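PDB 3MGA: enterochelin esterase, which probably hydrolyses the ester bonds of ferric enterobactin, so that iron carried into the bacterium by this siderophore can be released. Local coordinates for residues G342-L347 with S373-Q378; A298-P303 with G336-R341; E201-I206 with L398-L403; G291-L296 with F316-R321. All blocks are in the same frame, centred on the assembly; numbering follows the deposited sequence.

Contact 1: residues G342-L347 with S373-Q378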
loop_
_atom_site.group_PDB
_atom_site.type_symbol
_atom_site.label_atom_id
_atom_site.label_comp_id
_atom_site.label_asym_id
_atom_site.label_seq_id
_atom_site.Cartn_x
_atom_site.Cartn_y
_atom_site.Cartn_z
ATOM N N GLY A 342 25.879 -5.200 -3.299
ATOM C CA GLY A 342 25.847 -4.087 -4.239
ATOM C C GLY A 342 24.446 -3.519 -4.392
ATOM O O GLY A 342 24.246 -2.534 -5.102
ATOM N N LEU A 343 23.478 -4.135 -3.717
ATOM C CA LEU A 343 22.093 -3.697 -3.780
ATOM C C LEU A 343 21.825 -2.537 -2.846
ATOM O O LEU A 343 22.439 -2.430 -1.788
ATOM C CB LEU A 343 21.133 -4.827 -3.387
ATOM C CG LEU A 343 21.080 -6.117 -4.206
ATOM C CD1 LEU A 343 20.041 -7.065 -3.592
ATOM C CD2 LEU A 343 20.752 -5.826 -5.652
ATOM N N ARG A 344 20.916 -1.660 -3.254
ATOM C CA ARG A 344 20.494 -0.552 -2.413
ATOM C C ARG A 344 19.065 -0.988 -2.082
ATOM O O ARG A 344 18.285 -1.272 -2.983
ATOM C CB ARG A 344 20.536 0.795 -3.138
ATOM C CG ARG A 344 21.603 0.890 -4.238
ATOM C CD ARG A 344 22.151 2.309 -4.507
ATOM N NE ARG A 344 21.351 3.415 -3.960
ATOM C CZ ARG A 344 21.741 4.173 -2.923
ATOM N NH1 ARG A 344 22.936 3.984 -2.350
ATOM N NH2 ARG A 344 20.965 5.151 -2.475
ATOM N N ILE A 345 18.728 -1.088 -0.804
ATOM C CA ILE A 345 17.410 -1.580 -0.429
ATOM C C ILE A 345 16.658 -0.667 0.523
ATOM O O ILE A 345 17.198 -0.249 1.545
ATOM C CB ILE A 345 17.522 -2.977 0.242
ATOM C CG1 ILE A 345 18.338 -3.938 -0.628
ATOM C CG2 ILE A 345 16.168 -3.547 0.509
ATOM C CD1 ILE A 345 18.505 -5.308 -0.025
ATOM N N VAL A 346 15.429 -0.327 0.144
ATOM C CA VAL A 346 14.543 0.456 0.978
ATOM C C VAL A 346 13.572 -0.588 1.516
ATOM O O VAL A 346 12.910 -1.295 0.751
ATOM C CB VAL A 346 13.786 1.540 0.204
ATOM C CG1 VAL A 346 12.683 2.148 1.087
ATOM C CG2 VAL A 346 14.742 2.613 -0.296
ATOM N N LEU A 347 13.516 -0.712 2.831
ATOM C CA LEU A 347 12.676 -1.706 3.449
ATOM C C LEU A 347 11.718 -0.958 4.361
ATOM O O LEU A 347 12.109 -0.413 5.390
ATOM C CB LEU A 347 13.569 -2.702 4.194
ATOM C CG LEU A 347 13.029 -4.083 4.542
ATOM C CD1 LEU A 347 12.529 -4.797 3.296
ATOM C CD2 LEU A 347 14.121 -4.894 5.227
ATOM N N SER A 373 23.701 -1.230 0.852
ATOM C CA SER A 373 23.089 -0.039 1.437
ATOM C C SER A 373 21.609 -0.321 1.703
ATOM O O SER A 373 20.845 -0.507 0.769
ATOM C CB SER A 373 23.240 1.135 0.472
ATOM O OG SER A 373 24.598 1.301 0.100
ATOM N N ILE A 374 21.224 -0.365 2.978
ATOM C CA ILE A 374 19.844 -0.654 3.383
ATOM C C ILE A 374 19.220 0.546 4.081
ATOM O O ILE A 374 19.818 1.112 4.986
ATOM C CB ILE A 374 19.785 -1.814 4.406
ATOM C CG1 ILE A 374 20.618 -3.013 3.953
ATOM C CG2 ILE A 374 18.331 -2.230 4.653
ATOM C CD1 ILE A 374 20.094 -3.693 2.712
ATOM N N PHE A 375 18.017 0.927 3.665
ATOM C CA PHE A 375 17.299 2.049 4.269
ATOM C C PHE A 375 16.070 1.545 5.011
ATOM O O PHE A 375 15.086 1.180 4.391
ATOM C CB PHE A 375 16.831 3.030 3.199
ATOM C CG PHE A 375 17.936 3.624 2.389
ATOM C CD1 PHE A 375 18.374 3.001 1.231
ATOM C CD2 PHE A 375 18.528 4.816 2.773
ATOM C CE1 PHE A 375 19.388 3.550 0.479
ATOM C CE2 PHE A 375 19.540 5.373 2.026
ATOM C CZ PHE A 375 19.976 4.741 0.880
ATOM N N TRP A 376 16.118 1.530 6.335
ATOM C CA TRP A 376 14.974 1.083 7.124
ATOM C C TRP A 376 14.013 2.256 7.355
ATOM O O TRP A 376 14.429 3.312 7.817
ATOM C CB TRP A 376 15.437 0.487 8.460
ATOM C CG TRP A 376 14.310 0.040 9.317
ATOM C CD1 TRP A 376 13.762 0.714 10.361
ATOM C CD2 TRP A 376 13.556 -1.172 9.179
ATOM N NE1 TRP A 376 12.719 -0.005 10.895
ATOM C CE2 TRP A 376 12.569 -1.166 10.189
ATOM C CE3 TRP A 376 13.626 -2.265 8.309
ATOM C CZ2 TRP A 376 11.662 -2.210 10.360
ATOM C CZ3 TRP A 376 12.715 -3.305 8.474
ATOM C CH2 TRP A 376 11.746 -3.269 9.496
ATOM N N ARG A 377 12.738 2.063 7.028
ATOM C CA ARG A 377 11.727 3.107 7.204
ATOM C C ARG A 377 10.480 2.570 7.916
ATOM O O ARG A 377 9.771 1.722 7.383
ATOM C CB ARG A 377 11.347 3.727 5.849
ATOM C CG ARG A 377 12.478 4.538 5.168
ATOM C CD ARG A 377 12.907 5.723 6.048
ATOM N NE ARG A 377 13.925 6.586 5.446
ATOM C CZ ARG A 377 15.237 6.404 5.565
ATOM N NH1 ARG A 377 15.716 5.369 6.245
ATOM N NH2 ARG A 377 16.075 7.250 4.985
ATOM N N GLN A 378 10.230 3.074 9.124
ATOM C CA GLN A 378 9.067 2.680 9.925
ATOM C C GLN A 378 7.982 3.686 9.634
ATOM O O GLN A 378 8.247 4.883 9.593
ATOM C CB GLN A 378 9.355 2.733 11.419
ATOM C CG GLN A 378 10.461 1.831 11.863
ATOM C CD GLN A 378 10.694 1.866 13.360
ATOM O OE1 GLN A 378 9.896 2.423 14.121
ATOM N NE2 GLN A 378 11.793 1.263 13.793
#
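Ile345 and Ile374 run alongside each other, ends in the same direction, and the bump that joins them is one methyl. Ile374 CD1 sits 3.6 Å from both CB and CD1 of Ile345, so it bears on the neighbour's branch point as well as its tip. It gets there because the end of the Ile374 chain folds over at chi2 (-66°). On the same face, Leu347 fits against the benzo corner of the Trp376 indole: Leu347 CD2 lies at the ring edge, near its plane, 3.9 Å from Trp376 CZ3. The backbones that carry these pairs are adjacent parallel strands, 4.6 Å apart at the axes and 11° from exact alignment, at the border of the alpha/beta-hydrolase sheet. Helix 354-367 makes the beta-alpha-beta connection between them and packs on this isoleucine and tryptophan face, where Tyr364 meets Trp376. Five hydrogen bonds join the strands. Ile345 N donates to Ser373 O (2.7 Å) and Ile345 O accepts from Phe375 N (2.6 Å); Leu347 repeats the pattern with Phe375 O and Arg377 N. On the reverse face the Phe375 ring is the large bump. Arg344 NH2 comes to its edge, 3.5 Å from Phe375 CZ, with guanidinium and ring planes 67° apart. A bend at chi3 turns the arginine head, and bonds from NE and NH2 to Leu399 O and Leu398 O, at the end of helix 385-399, fix its direction. Val346 CG2 fills the flank of the same ring, 4.0 Å from Phe375 CD1, and also touches Leu398 and Leu399.

Contact 2: residues A298-P303 with G336-R341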
loop_
_atom_site.group_PDB
_atom_site.type_symbol
_atom_site.label_atom_id
_atom_site.label_comp_id
_atom_site.label_asym_id
_atom_site.label_seq_id
_atom_site.Cartn_x
_atom_site.Cartn_y
_atom_site.Cartn_z
ATOM N N ALA A 298 13.806 -10.508 -6.551
ATOM C CA ALA A 298 14.386 -10.148 -7.852
ATOM C C ALA A 298 15.800 -9.601 -7.678
ATOM O O ALA A 298 16.721 -10.035 -8.349
ATOM C CB ALA A 298 13.512 -9.120 -8.563
ATOM N N GLY A 299 15.956 -8.636 -6.776
ATOM C CA GLY A 299 17.259 -8.044 -6.503
ATOM C C GLY A 299 18.260 -9.056 -5.977
ATOM O O GLY A 299 19.452 -8.997 -6.311
ATOM N N LEU A 300 17.779 -9.976 -5.142
ATOM C CA LEU A 300 18.624 -11.022 -4.575
ATOM C C LEU A 300 19.085 -12.044 -5.619
ATOM O O LEU A 300 20.229 -12.482 -5.572
ATOM C CB LEU A 300 17.902 -11.748 -3.433
ATOM C CG LEU A 300 17.666 -10.970 -2.135
ATOM C CD1 LEU A 300 16.804 -11.786 -1.181
ATOM C CD2 LEU A 300 18.991 -10.593 -1.473
ATOM N N ASN A 301 18.211 -12.413 -6.556
ATOM C CA ASN A 301 18.571 -13.405 -7.581
ATOM C C ASN A 301 19.202 -12.844 -8.862
ATOM O O ASN A 301 20.011 -13.530 -9.497
ATOM C CB ASN A 301 17.383 -14.310 -7.939
ATOM C CG ASN A 301 16.938 -15.186 -6.775
ATOM O OD1 ASN A 301 17.252 -16.381 -6.730
ATOM N ND2 ASN A 301 16.262 -14.586 -5.800
ATOM N N TRP A 302 18.850 -11.616 -9.238
ATOM C CA TRP A 302 19.406 -10.994 -10.448
ATOM C C TRP A 302 19.901 -9.575 -10.152
ATOM O O TRP A 302 19.374 -8.593 -10.695
ATOM C CB TRP A 302 18.362 -10.987 -11.564
ATOM C CG TRP A 302 17.896 -12.353 -11.911
ATOM C CD1 TRP A 302 18.507 -13.236 -12.757
ATOM C CD2 TRP A 302 16.730 -13.015 -11.414
ATOM N NE1 TRP A 302 17.792 -14.403 -12.816
ATOM C CE2 TRP A 302 16.695 -14.297 -12.004
ATOM C CE3 TRP A 302 15.711 -12.650 -10.528
ATOM C CZ2 TRP A 302 15.683 -15.215 -11.738
ATOM C CZ3 TRP A 302 14.707 -13.557 -10.263
ATOM C CH2 TRP A 302 14.700 -14.831 -10.867
ATOM N N PRO A 303 20.937 -9.464 -9.294
ATOM C CA PRO A 303 21.468 -8.152 -8.908
ATOM C C PRO A 303 22.184 -7.439 -10.049
ATOM O O PRO A 303 22.409 -6.234 -9.976
ATOM C CB PRO A 303 22.439 -8.486 -7.772
ATOM C CG PRO A 303 22.868 -9.892 -8.034
ATOM C CD PRO A 303 21.726 -10.577 -8.730
ATOM N N GLY A 336 22.911 -18.977 2.853
ATOM C CA GLY A 336 23.928 -18.392 1.977
ATOM C C GLY A 336 23.675 -18.485 0.478
ATOM O O GLY A 336 24.508 -18.043 -0.314
ATOM N N ALA A 337 22.539 -19.058 0.081
ATOM C CA ALA A 337 22.199 -19.196 -1.337
ATOM C C ALA A 337 22.043 -17.834 -2.014
ATOM O O ALA A 337 22.419 -17.660 -3.175
ATOM C CB ALA A 337 20.927 -20.013 -1.496
ATOM N N LEU A 338 21.483 -16.876 -1.280
ATOM C CA LEU A 338 21.276 -15.521 -1.783
ATOM C C LEU A 338 21.978 -14.521 -0.868
ATOM O O LEU A 338 22.205 -14.802 0.310
ATOM C CB LEU A 338 19.781 -15.210 -1.850
ATOM C CG LEU A 338 18.941 -16.151 -2.719
ATOM C CD1 LEU A 338 17.465 -15.803 -2.608
ATOM C CD2 LEU A 338 19.402 -16.108 -4.168
ATOM N N CYS A 339 22.330 -13.361 -1.416
ATOM C CA CYS A 339 22.998 -12.315 -0.641
ATOM C C CYS A 339 22.880 -10.959 -1.331
ATOM O O CYS A 339 23.108 -10.845 -2.536
ATOM C CB CYS A 339 24.477 -12.655 -0.432
ATOM S SG CYS A 339 25.447 -12.764 -1.954
ATOM N N ALA A 340 22.518 -9.935 -0.563
ATOM C CA ALA A 340 22.380 -8.584 -1.097
ATOM C C ALA A 340 23.757 -7.947 -1.187
ATOM O O ALA A 340 24.244 -7.377 -0.212
ATOM C CB ALA A 340 21.471 -7.756 -0.211
ATOM N N ARG A 341 24.388 -8.061 -2.354
ATOM C CA ARG A 341 25.719 -7.504 -2.573
ATOM C C ARG A 341 25.677 -6.457 -3.682
ATOM O O ARG A 341 25.464 -6.781 -4.851
ATOM C CB ARG A 341 26.708 -8.619 -2.912
ATOM C CG ARG A 341 28.150 -8.156 -3.074
ATOM C CD ARG A 341 29.091 -9.343 -3.202
ATOM N NE ARG A 341 29.082 -10.178 -2.000
ATOM C CZ ARG A 341 29.769 -11.310 -1.860
ATOM N NH1 ARG A 341 29.692 -11.994 -0.724
ATOM N NH2 ARG A 341 30.532 -11.765 -2.850
#
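Leu300 and Leu338 form the middle of a purely van der Waals contact in the alpha/beta-hydrolase fold, between the last turn of helix 290-301 and the loop that runs from helix 328-335 to strand 344-350. Leu300 points into the loop; with CG beside the backbone N (chi1 -70°), its CD2 branch is delivered to the loop backbone, 3.7 Å from Ala340 N and 3.9 Å from Cys339 C. The same methyl is 4.0 Å from Ala340 CB. Leu338 comes back the other way: its CD1 lies 4.2 Å from Leu300 CB, while both of its methyls rest against the amide of Asn301. In the next shell, Val329 and Leu333 of helix 328-335 pack on Leu300, and Leu338 touches Arg332 and Leu333, so the two leucines continue an interface between the helices. The loop is further positioned by Gln372, whose NE2 is bonded to Ala340 O. On the helix side, regular structure finishes with the bond from Trp302 N to Ala298 O (2.8 Å), after which Trp302 leaves helical angles. Asn301 is held back along its own helix, where ND2 is bonded to Tyr297 O; its OD1 lies 3.4 Å from Leu338 CD2.

Contact 3: residues E201-I206 with L398-L403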
loop_
_atom_site.group_PDB
_atom_site.type_symbol
_atom_site.label_atom_id
_atom_site.label_comp_id
_atom_site.label_asym_id
_atom_site.label_seq_id
_atom_site.Cartn_x
_atom_site.Cartn_y
_atom_site.Cartn_z
ATOM N N GLU A 201 20.645 7.035 -20.432
ATOM C CA GLU A 201 21.099 7.161 -19.042
ATOM C C GLU A 201 19.914 7.095 -18.075
ATOM O O GLU A 201 20.088 6.832 -16.888
ATOM C CB GLU A 201 21.876 8.466 -18.844
ATOM C CG GLU A 201 23.140 8.574 -19.705
ATOM C CD GLU A 201 24.208 7.543 -19.345
ATOM O OE1 GLU A 201 24.214 7.040 -18.200
ATOM O OE2 GLU A 201 25.063 7.252 -20.206
ATOM N N ARG A 202 18.710 7.336 -18.585
ATOM C CA ARG A 202 17.498 7.283 -17.761
ATOM C C ARG A 202 17.391 5.986 -16.990
ATOM O O ARG A 202 17.524 4.913 -17.571
ATOM C CB ARG A 202 16.263 7.282 -18.625
ATOM C CG ARG A 202 15.935 8.482 -19.459
ATOM C CD ARG A 202 14.923 7.939 -20.445
ATOM N NE ARG A 202 14.150 8.911 -21.181
ATOM C CZ ARG A 202 13.371 8.585 -22.205
ATOM N NH1 ARG A 202 13.310 7.327 -22.629
ATOM N NH2 ARG A 202 12.683 9.521 -22.835
ATOM N N PRO A 203 17.137 6.072 -15.682
ATOM C CA PRO A 203 16.942 4.852 -14.930
ATOM C C PRO A 203 15.557 4.258 -15.206
ATOM O O PRO A 203 14.596 5.002 -15.460
ATOM C CB PRO A 203 16.991 5.332 -13.484
ATOM C CG PRO A 203 16.534 6.738 -13.545
ATOM C CD PRO A 203 17.092 7.264 -14.817
ATOM N N LEU A 204 15.478 2.932 -15.166
ATOM C CA LEU A 204 14.237 2.194 -15.325
ATOM C C LEU A 204 13.758 1.836 -13.923
ATOM O O LEU A 204 14.562 1.439 -13.065
ATOM C CB LEU A 204 14.461 0.892 -16.093
ATOM C CG LEU A 204 13.266 -0.083 -16.092
ATOM C CD1 LEU A 204 12.061 0.524 -16.825
ATOM C CD2 LEU A 204 13.641 -1.416 -16.728
ATOM N N ALA A 205 12.452 1.966 -13.704
ATOM C CA ALA A 205 11.842 1.641 -12.431
ATOM C C ALA A 205 10.632 0.766 -12.702
ATOM O O ALA A 205 9.719 1.169 -13.428
ATOM C CB ALA A 205 11.428 2.924 -11.689
ATOM N N ILE A 206 10.629 -0.439 -12.140
ATOM C CA ILE A 206 9.509 -1.342 -12.324
ATOM C C ILE A 206 8.589 -1.339 -11.112
ATOM O O ILE A 206 9.022 -1.574 -9.981
ATOM C CB ILE A 206 9.975 -2.772 -12.580
ATOM C CG1 ILE A 206 10.786 -2.837 -13.876
ATOM C CG2 ILE A 206 8.778 -3.707 -12.674
ATOM C CD1 ILE A 206 11.284 -4.238 -14.201
ATOM N N LEU A 398 15.258 7.900 -2.329
ATOM C CA LEU A 398 16.339 7.263 -1.588
ATOM C C LEU A 398 17.162 6.374 -2.500
ATOM O O LEU A 398 18.389 6.499 -2.563
ATOM C CB LEU A 398 15.795 6.431 -0.430
ATOM C CG LEU A 398 15.181 7.261 0.678
ATOM C CD1 LEU A 398 14.608 6.355 1.787
ATOM C CD2 LEU A 398 16.255 8.225 1.231
ATOM N N LEU A 399 16.491 5.478 -3.213
ATOM C CA LEU A 399 17.191 4.585 -4.128
ATOM C C LEU A 399 17.984 5.336 -5.209
ATOM O O LEU A 399 19.035 4.870 -5.633
ATOM C CB LEU A 399 16.225 3.591 -4.765
ATOM C CG LEU A 399 15.630 2.594 -3.774
ATOM C CD1 LEU A 399 14.555 1.744 -4.438
ATOM C CD2 LEU A 399 16.728 1.727 -3.165
ATOM N N TRP A 400 17.483 6.486 -5.652
ATOM C CA TRP A 400 18.183 7.265 -6.678
ATOM C C TRP A 400 18.894 8.484 -6.128
ATOM O O TRP A 400 19.312 9.347 -6.888
ATOM C CB TRP A 400 17.234 7.719 -7.795
ATOM C CG TRP A 400 16.766 6.657 -8.700
ATOM C CD1 TRP A 400 17.506 5.633 -9.212
ATOM C CD2 TRP A 400 15.497 6.591 -9.343
ATOM N NE1 TRP A 400 16.750 4.885 -10.075
ATOM C CE2 TRP A 400 15.513 5.462 -10.183
ATOM C CE3 TRP A 400 14.334 7.369 -9.276
ATOM C CZ2 TRP A 400 14.416 5.089 -10.948
ATOM C CZ3 TRP A 400 13.250 7.000 -10.027
ATOM C CH2 TRP A 400 13.297 5.870 -10.860
ATOM N N GLN A 401 19.061 8.547 -4.812
ATOM C CA GLN A 401 19.727 9.692 -4.184
ATOM C C GLN A 401 21.068 10.067 -4.838
ATOM O O GLN A 401 21.334 11.242 -5.019
ATOM C CB GLN A 401 19.925 9.450 -2.692
ATOM C CG GLN A 401 20.298 10.699 -1.915
ATOM C CD GLN A 401 20.417 10.432 -0.423
ATOM O OE1 GLN A 401 19.670 10.997 0.382
ATOM N NE2 GLN A 401 21.312 9.524 -0.054
ATOM N N PRO A 402 21.914 9.074 -5.182
ATOM C CA PRO A 402 23.206 9.422 -5.808
ATOM C C PRO A 402 23.080 10.215 -7.113
ATOM O O PRO A 402 23.792 11.198 -7.294
ATOM C CB PRO A 402 23.861 8.056 -6.063
ATOM C CG PRO A 402 23.254 7.150 -5.041
ATOM C CD PRO A 402 21.833 7.634 -4.856
ATOM N N LEU A 403 22.190 9.787 -8.009
ATOM C CA LEU A 403 21.973 10.489 -9.276
ATOM C C LEU A 403 21.348 11.850 -9.037
ATOM O O LEU A 403 21.788 12.847 -9.593
ATOM C CB LEU A 403 21.022 9.722 -10.202
ATOM C CG LEU A 403 21.375 8.357 -10.777
ATOM C CD1 LEU A 403 21.486 7.303 -9.687
ATOM C CD2 LEU A 403 20.298 7.975 -11.775
#
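Trp400 NE1 is a buried donor satisfied by Arg282 O, a bond that fixes the indole while Pro203 packs on it, Pro203 CB lying 3.4 Å from that nitrogen. No hydrogen bond passes between the two segments; the contact is a proline set on an indole. Pro203 CG stands over one face of Trp400, 4.1 Å from the centroid of the six-membered ring and 28° off its normal, which meets the geometry of a CH-pi interaction. Farther along the ring, Ala205 CB approaches Trp400 CH2 to 3.6 Å from an oblique direction. Leu204 O is near the ring plane at the edge, whereas the Leu204 side chain leaves on the other side of the strand. Leu403 adds a looser touch, its CD2 lying 4.3 Å from Pro203 CG. Trp400 marks a break in the helical run: it is the first residue to depart from helix 385-399 and also the N-cap of helix 401-404. From here the side chain points toward the strand, CG beside the backbone N (chi1 -72°), and the indole reaches the sheet. There, strand 204-207 runs between strands 236-240 and 284-288, and Trp400 spans all three, touching Tyr237 and Val284 as well as Pro203 and Ala205.

Contact 4: residues G291-L296 with F316-R321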
loop_
_atom_site.group_PDB
_atom_site.type_symbol
_atom_site.label_atom_id
_atom_site.label_comp_id
_atom_site.label_asym_id
_atom_site.label_seq_id
_atom_site.Cartn_x
_atom_site.Cartn_y
_atom_site.Cartn_z
ATOM N N GLY A 291 4.310 -7.951 -3.541
ATOM C CA GLY A 291 5.124 -7.180 -4.476
ATOM C C GLY A 291 6.472 -6.822 -3.874
ATOM O O GLY A 291 7.474 -6.720 -4.590
ATOM N N GLY A 292 6.492 -6.621 -2.556
ATOM C CA GLY A 292 7.723 -6.267 -1.841
ATOM C C GLY A 292 8.633 -7.472 -1.737
ATOM O O GLY A 292 9.855 -7.369 -1.903
ATOM N N LEU A 293 8.020 -8.613 -1.462
ATOM C CA LEU A 293 8.725 -9.873 -1.366
ATOM C C LEU A 293 9.335 -10.207 -2.717
ATOM O O LEU A 293 10.506 -10.586 -2.814
ATOM C CB LEU A 293 7.745 -10.985 -0.942
ATOM C CG LEU A 293 8.194 -12.449 -0.962
ATOM C CD1 LEU A 293 9.367 -12.715 -0.030
ATOM C CD2 LEU A 293 7.003 -13.341 -0.597
ATOM N N SER A 294 8.536 -10.043 -3.761
ATOM C CA SER A 294 8.975 -10.345 -5.109
ATOM C C SER A 294 10.095 -9.401 -5.557
ATOM O O SER A 294 11.024 -9.836 -6.224
ATOM C CB SER A 294 7.794 -10.277 -6.087
ATOM O OG SER A 294 8.087 -10.984 -7.281
ATOM N N ALA A 295 10.016 -8.123 -5.187
ATOM C CA ALA A 295 11.059 -7.153 -5.588
ATOM C C ALA A 295 12.413 -7.480 -4.957
ATOM O O ALA A 295 13.432 -7.390 -5.617
ATOM C CB ALA A 295 10.640 -5.713 -5.258
ATOM N N LEU A 296 12.422 -7.853 -3.679
ATOM C CA LEU A 296 13.667 -8.213 -3.010
ATOM C C LEU A 296 14.188 -9.499 -3.649
ATOM O O LEU A 296 15.369 -9.614 -3.976
ATOM C CB LEU A 296 13.462 -8.402 -1.506
ATOM C CG LEU A 296 14.721 -8.786 -0.718
ATOM C CD1 LEU A 296 15.817 -7.715 -0.849
ATOM C CD2 LEU A 296 14.382 -9.039 0.738
ATOM N N PHE A 316 7.323 -10.991 4.031
ATOM C CA PHE A 316 8.458 -11.852 4.358
ATOM C C PHE A 316 8.101 -12.931 5.372
ATOM O O PHE A 316 8.974 -13.625 5.888
ATOM C CB PHE A 316 9.660 -11.020 4.797
ATOM C CG PHE A 316 10.098 -10.055 3.759
ATOM C CD1 PHE A 316 10.724 -10.512 2.604
ATOM C CD2 PHE A 316 9.857 -8.691 3.901
ATOM C CE1 PHE A 316 11.115 -9.631 1.620
ATOM C CE2 PHE A 316 10.242 -7.802 2.914
ATOM C CZ PHE A 316 10.871 -8.270 1.774
ATOM N N TRP A 317 6.806 -13.047 5.654
ATOM C CA TRP A 317 6.271 -14.097 6.511
ATOM C C TRP A 317 5.891 -15.279 5.614
ATOM O O TRP A 317 5.640 -16.375 6.101
ATOM C CB TRP A 317 5.054 -13.606 7.309
ATOM C CG TRP A 317 4.039 -12.844 6.492
ATOM C CD1 TRP A 317 3.867 -11.491 6.468
ATOM C CD2 TRP A 317 3.094 -13.382 5.558
ATOM N NE1 TRP A 317 2.863 -11.155 5.600
ATOM C CE2 TRP A 317 2.375 -12.295 5.022
ATOM C CE3 TRP A 317 2.781 -14.678 5.125
ATOM C CZ2 TRP A 317 1.357 -12.462 4.083
ATOM C CZ3 TRP A 317 1.767 -14.841 4.188
ATOM C CH2 TRP A 317 1.068 -13.739 3.682
ATOM N N TRP A 318 5.849 -15.043 4.299
ATOM C CA TRP A 318 5.512 -16.078 3.315
ATOM C C TRP A 318 6.497 -17.232 3.470
ATOM O O TRP A 318 7.661 -16.997 3.806
ATOM C CB TRP A 318 5.583 -15.493 1.896
ATOM C CG TRP A 318 5.182 -16.444 0.775
ATOM C CD1 TRP A 318 3.910 -16.744 0.372
ATOM C CD2 TRP A 318 6.058 -17.179 -0.095
ATOM N NE1 TRP A 318 3.941 -17.635 -0.675
ATOM C CE2 TRP A 318 5.244 -17.917 -0.983
ATOM C CE3 TRP A 318 7.450 -17.294 -0.204
ATOM C CZ2 TRP A 318 5.774 -18.752 -1.967
ATOM C CZ3 TRP A 318 7.975 -18.127 -1.181
ATOM C CH2 TRP A 318 7.137 -18.843 -2.052
ATOM N N PRO A 319 6.051 -18.480 3.211
ATOM C CA PRO A 319 4.711 -18.907 2.767
ATOM C C PRO A 319 3.628 -19.030 3.853
ATOM O O PRO A 319 2.436 -19.063 3.526
ATOM C CB PRO A 319 4.980 -20.271 2.131
ATOM C CG PRO A 319 6.139 -20.805 2.889
ATOM C CD PRO A 319 6.990 -19.616 3.266
ATOM N N HIS A 320 4.025 -19.086 5.121
ATOM C CA HIS A 320 3.053 -19.225 6.201
ATOM C C HIS A 320 2.921 -17.946 7.041
ATOM O O HIS A 320 3.854 -17.533 7.731
ATOM C CB HIS A 320 3.398 -20.442 7.060
ATOM C CG HIS A 320 3.393 -21.732 6.295
ATOM N ND1 HIS A 320 2.228 -22.370 5.917
ATOM C CD2 HIS A 320 4.408 -22.512 5.849
ATOM C CE1 HIS A 320 2.526 -23.480 5.265
ATOM N NE2 HIS A 320 3.842 -23.588 5.210
ATOM N N ARG A 321 1.736 -17.343 6.970
ATOM C CA ARG A 321 1.421 -16.101 7.675
ATOM C C ARG A 321 1.414 -16.268 9.189
ATOM O O ARG A 321 1.854 -15.380 9.918
ATOM C CB ARG A 321 0.041 -15.600 7.236
ATOM C CG ARG A 321 -0.307 -14.190 7.696
ATOM C CD ARG A 321 -1.794 -13.924 7.539
ATOM N NE ARG A 321 -2.290 -14.206 6.191
ATOM C CZ ARG A 321 -2.372 -13.322 5.198
ATOM N NH1 ARG A 321 -1.991 -12.058 5.367
ATOM N NH2 ARG A 321 -2.845 -13.711 4.020
#
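The CA atoms of Leu293, in the middle of a regular helical segment, and Phe316, in an irregular loop, are 6.1 Å apart, the nearest such pair across the segments. Bonds from Ala295 N to Gly291 O and from Leu296 N to Gly292 O confirm the helix. The CD1-CE1-CZ side of the Phe316 ring lies across Leu293 and Leu296, three residues apart on the helix. Leu296 crosses the phenylalanine at about a right angle, its CD2 pressing to 3.4 Å of Phe316 CE1. Leu293 instead passes the ring heading the other way, with CD1 3.7 Å from Phe316 CD1. At the bare backbone of Gly292 the tip of the ring comes close, Phe316 CZ lying 3.9 Å from Gly292 O. The other branch of Leu293 serves the next aromatic: CD2 lies 3.6 Å from Trp318 CB, and with CG anti to the backbone N (chi1 171°) the leucine fork spreads to both partners. A cis peptide precedes Pro319, whose CB rests 3.8 Å above one face of the Trp318 indole. Trp318 also meets Phe290, the planes about 85° apart. Leu363 touches both Phe316 and Leu296, closing the packing from helix 354-367. Gly291 is the last glycine of a GxSxG pattern, consistent with a nucleophile elbow, so the packed helix is probably the one that follows the nucleophile in alpha/beta hydrolases.

From the N terminus, residues 201-206 open contact 3, which closes only at 398-403 and so encloses the other three contacts, bringing the C-terminal helices back to strand 204-207. Helix 290-301 then opens two loops in succession: 291-296 begins contact 4 and 298-303 begins contact 2. Contact 4 closes at 316-321 and contact 2 at 336-341, so these two cross and bind both loops flanking helix 328-335 to one helix. Contact 1 follows in series, pairing 342-347 with 373-378. Segment 342-347 touches contact 2 through Leu343 on Gly299, contact 4 through Leu347 on Phe316, and contact 3 through Arg344 on Pro402.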